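Local coordinates for protein ribonuclease (PDB 2ZPO) that probably cleaves single- and double-stranded RNA on the 3' side of pyrimidine nucleotides, as an endonuclease of the pancreatic ribonuclease family, at residues K6-R9 / Q10-Y14. Residues are numbered along the deposited sequence; the frame is centred on the assembly and turned at random.
With SO4 (sulfate ion), chain B.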
ATOM      1  N   LYS A   6     -10.248   2.995  -3.883  1.00 15.54           N
ATOM      2  CA  LYS A   6      -9.403   3.654  -2.872  1.00 15.44           C
ATOM      3  C   LYS A   6      -8.212   2.769  -2.515  1.00 15.53           C
ATOM      4  O   LYS A   6      -7.108   3.265  -2.315  1.00 15.59           O
ATOM      5  CB  LYS A   6     -10.206   3.981  -1.619  1.00 15.70           C
ATOM      6  CG  LYS A   6      -9.354   4.588  -0.484  1.00 18.83           C
ATOM      7  CD  LYS A   6     -10.240   5.163   0.589  1.00 22.62           C
ATOM      8  CE  LYS A   6      -9.391   5.786   1.705  1.00 26.04           C
ATOM      9  NZ  LYS A   6     -10.236   6.671   2.578  1.00 27.69           N
ATOM     10  N   PHE A   7      -8.445   1.466  -2.475  1.00 14.03           N
ATOM     11  CA  PHE A   7      -7.354   0.527  -2.204  1.00 14.38           C
ATOM     12  C   PHE A   7      -6.300   0.579  -3.321  1.00 13.72           C
ATOM     13  O   PHE A   7      -5.103   0.633  -3.030  1.00 13.91           O
ATOM     14  CB  PHE A   7      -7.863  -0.903  -2.016  1.00 12.48           C
ATOM     15  CG  PHE A   7      -6.756  -1.903  -1.761  1.00 11.73           C
ATOM     16  CD1 PHE A   7      -6.113  -2.531  -2.828  1.00 15.82           C
ATOM     17  CD2 PHE A   7      -6.335  -2.189  -0.450  1.00 13.63           C
ATOM     18  CE1 PHE A   7      -5.074  -3.449  -2.597  1.00 15.22           C
ATOM     19  CE2 PHE A   7      -5.322  -3.122  -0.196  1.00 11.16           C
ATOM     20  CZ  PHE A   7      -4.668  -3.741  -1.279  1.00 13.90           C
ATOM     21  N   LEU A   8      -6.716   0.528  -4.583  1.00 14.77           N
ATOM     22  CA  LEU A   8      -5.772   0.670  -5.686  1.00 14.84           C
ATOM     23  C   LEU A   8      -5.031   2.010  -5.637  1.00 14.63           C
ATOM     24  O   LEU A   8      -3.833   2.062  -5.864  1.00 14.59           O
ATOM     25  CB  LEU A   8      -6.491   0.545  -7.039  1.00 15.20           C
ATOM     26  CG  LEU A   8      -7.236  -0.754  -7.312  1.00 18.57           C
ATOM     27  CD1 LEU A   8      -7.669  -0.731  -8.776  1.00 19.97           C
ATOM     28  CD2 LEU A   8      -6.424  -1.987  -7.024  1.00 16.15           C
ATOM     29  N   ARG A   9      -5.761   3.092  -5.354  1.00 14.15           N
ATOM     30  CA  ARG A   9      -5.146   4.417  -5.371  1.00 15.09           C
ATOM     31  C   ARG A   9      -4.071   4.534  -4.303  1.00 15.00           C
ATOM     32  O   ARG A   9      -2.982   5.049  -4.568  1.00 15.68           O
ATOM     33  CB  ARG A   9      -6.219   5.491  -5.134  1.00 15.56           C
ATOM     34  CG  ARG A   9      -5.650   6.909  -4.946  1.00 16.57           C
ATOM     35  CD  ARG A   9      -6.758   7.976  -4.878  1.00 15.93           C
ATOM     36  NE  ARG A   9      -7.776   7.740  -3.853  1.00 19.24           N
ATOM     37  CZ  ARG A   9      -7.647   8.089  -2.575  1.00 20.23           C
ATOM     38  NH1 ARG A   9      -6.540   8.684  -2.162  1.00 20.82           N
ATOM     39  NH2 ARG A   9      -8.631   7.836  -1.711  1.00 22.44           N
ATOM     40  N   GLN A  10      -4.379   4.038  -3.114  1.00 16.04           N
ATOM     41  CA  GLN A  10      -3.490   4.126  -1.965  1.00 15.82           C
ATOM     42  C   GLN A  10      -2.340   3.091  -1.989  1.00 16.59           C
ATOM     43  O   GLN A  10      -1.226   3.400  -1.523  1.00 16.76           O
ATOM     44  CB  GLN A  10      -4.268   4.000  -0.653  1.00 15.98           C
ATOM     45  CG  GLN A  10      -5.168   5.212  -0.352  1.00 17.24           C
ATOM     46  CD  GLN A  10      -5.668   5.274   1.069  1.00 21.31           C
ATOM     47  OE1 GLN A  10      -5.622   6.334   1.698  1.00 24.70           O
ATOM     48  NE2 GLN A  10      -6.173   4.170   1.578  1.00 18.79           N
ATOM     49  N   HIS A  11      -2.593   1.902  -2.556  1.00 15.40           N
ATOM     50  CA  HIS A  11      -1.686   0.754  -2.302  1.00 15.47           C
ATOM     51  C   HIS A  11      -1.134  -0.017  -3.502  1.00 15.67           C
ATOM     52  O   HIS A  11      -0.333  -0.947  -3.310  1.00 16.91           O
ATOM     53  CB  HIS A  11      -2.346  -0.236  -1.336  1.00 14.37           C
ATOM     54  CG  HIS A  11      -2.691   0.354  -0.003  1.00 15.85           C
ATOM     55  ND1 HIS A  11      -1.736   0.785   0.900  1.00 13.73           N
ATOM     56  CD2 HIS A  11      -3.889   0.615   0.566  1.00 16.12           C
ATOM     57  CE1 HIS A  11      -2.336   1.266   1.977  1.00 16.04           C
ATOM     58  NE2 HIS A  11      -3.646   1.165   1.803  1.00 16.00           N
ATOM     59  N   VAL A  12      -1.553   0.315  -4.719  1.00 15.28           N
ATOM     60  CA  VAL A  12      -1.102  -0.437  -5.890  1.00 15.76           C
ATOM     61  C   VAL A  12      -0.294   0.481  -6.831  1.00 17.27           C
ATOM     62  O   VAL A  12      -0.808   1.498  -7.332  1.00 17.42           O
ATOM     63  CB  VAL A  12      -2.278  -1.148  -6.628  1.00 15.36           C
ATOM     64  CG1 VAL A  12      -1.765  -1.878  -7.869  1.00 15.92           C
ATOM     65  CG2 VAL A  12      -3.021  -2.112  -5.686  1.00 17.13           C
ATOM     66  N   ASP A  13       0.968   0.123  -7.060  1.00 17.06           N
ATOM     67  CA  ASP A  13       1.807   0.867  -7.997  1.00 18.14           C
ATOM     68  C   ASP A  13       2.529  -0.144  -8.854  1.00 19.26           C
ATOM     69  O   ASP A  13       3.576  -0.660  -8.470  1.00 18.35           O
ATOM     70  CB  ASP A  13       2.794   1.765  -7.268  1.00 17.99           C
ATOM     71  CG  ASP A  13       3.701   2.529  -8.224  1.00 18.74           C
ATOM     72  OD1 ASP A  13       3.196   2.947  -9.290  1.00 19.28           O
ATOM     73  OD2 ASP A  13       4.893   2.705  -7.895  1.00 17.27           O
ATOM     74  N   TYR A  14       1.935  -0.440 -10.006  1.00 20.91           N
ATOM     75  CA  TYR A  14       2.462  -1.485 -10.862  1.00 22.05           C
ATOM     76  C   TYR A  14       2.276  -1.160 -12.355  1.00 23.18           C
ATOM     77  O   TYR A  14       1.152  -0.903 -12.767  1.00 23.77           O
ATOM     78  CB  TYR A  14       1.776  -2.819 -10.534  1.00 21.75           C
ATOM     79  CG  TYR A  14       2.199  -3.874 -11.516  1.00 23.00           C
ATOM     80  CD1 TYR A  14       3.426  -4.529 -11.368  1.00 24.55           C
ATOM     81  CD2 TYR A  14       1.403  -4.164 -12.625  1.00 22.34           C
ATOM     82  CE1 TYR A  14       3.845  -5.470 -12.300  1.00 26.57           C
ATOM     83  CE2 TYR A  14       1.815  -5.100 -13.564  1.00 24.28           C
ATOM     84  CZ  TYR A  14       3.028  -5.748 -13.380  1.00 25.49           C
ATOM     85  OH  TYR A  14       3.423  -6.685 -14.293  1.00 29.98           O
TER
HETATM   86  S   SO4 B 120      -6.078   1.516   4.390  1.00 31.24           S
HETATM   87  O1  SO4 B 120      -5.283   2.585   3.791  1.00 31.31           O
HETATM   88  O2  SO4 B 120      -6.271   1.739   5.823  1.00 35.13           O
HETATM   89  O3  SO4 B 120      -7.412   1.409   3.753  1.00 32.24           O
HETATM   90  O4  SO4 B 120      -5.356   0.264   4.264  1.00 29.13           O
HETATM   91  O   HOH W   1      -6.385   9.018   0.686  1.00 29.63           O
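The last turns of the N-terminal helix 3-11 carry His11, probably the proton acceptor of this ribonuclease, one turn on from Phe7. His11 N donates to Phe7 O over 2.9 Å, and His11 CB sits over the centre of the Phe7 ring, a CH-pi contact 4.2 Å from the centroid. The two rings are inclined at 47°, closest between Phe7 CD2 and His11 CD2. With CG of His11 anti to its carbonyl carbon (chi1 -60°), the imidazole reaches the active-site cleft, where NE2 donates to sulfate O1 at 2.9 Å (158°) and more weakly to O4; O1 meets the ring at its edge, in plane. ND1 is taken by Thr45 O, which fixes the ring's rotation, while His114 and Tyr115 N also hold the sulfate. Replacing His11 by an alanine is likely to leave sulfate O1 and Thr45 O without their NE2 and ND1 donors and Phe7 CD2 without the imidazole packed against it. In the conformer described, the extended chain of Gln10 runs beside that of Lys6, its NE2 3.6 Å from Lys6 CE and 2.9 Å from sulfate O1, while Gln10 OE1 shares a bridging water with Arg9 NH1. Arg9 bends at chi3, which brings one face of its guanidinium over Gln10 CG; its NE forms a salt bridge with Glu1. On the apolar flank, Val12 CG2 touches Leu8 CD2 at 3.7 Å and Phe7 CE1 at 3.9 Å, and Ile54 of helix 51-55 packs against Phe7 and Val12. Val12 N still bonds to Leu8 O, although Val12 itself has left helical geometry. In the ribonuclease A fold the N-terminal helix supplies one catalytic histidine and strand 111-118 the second, here His114; the sulfate bound by both probably marks the phosphate position.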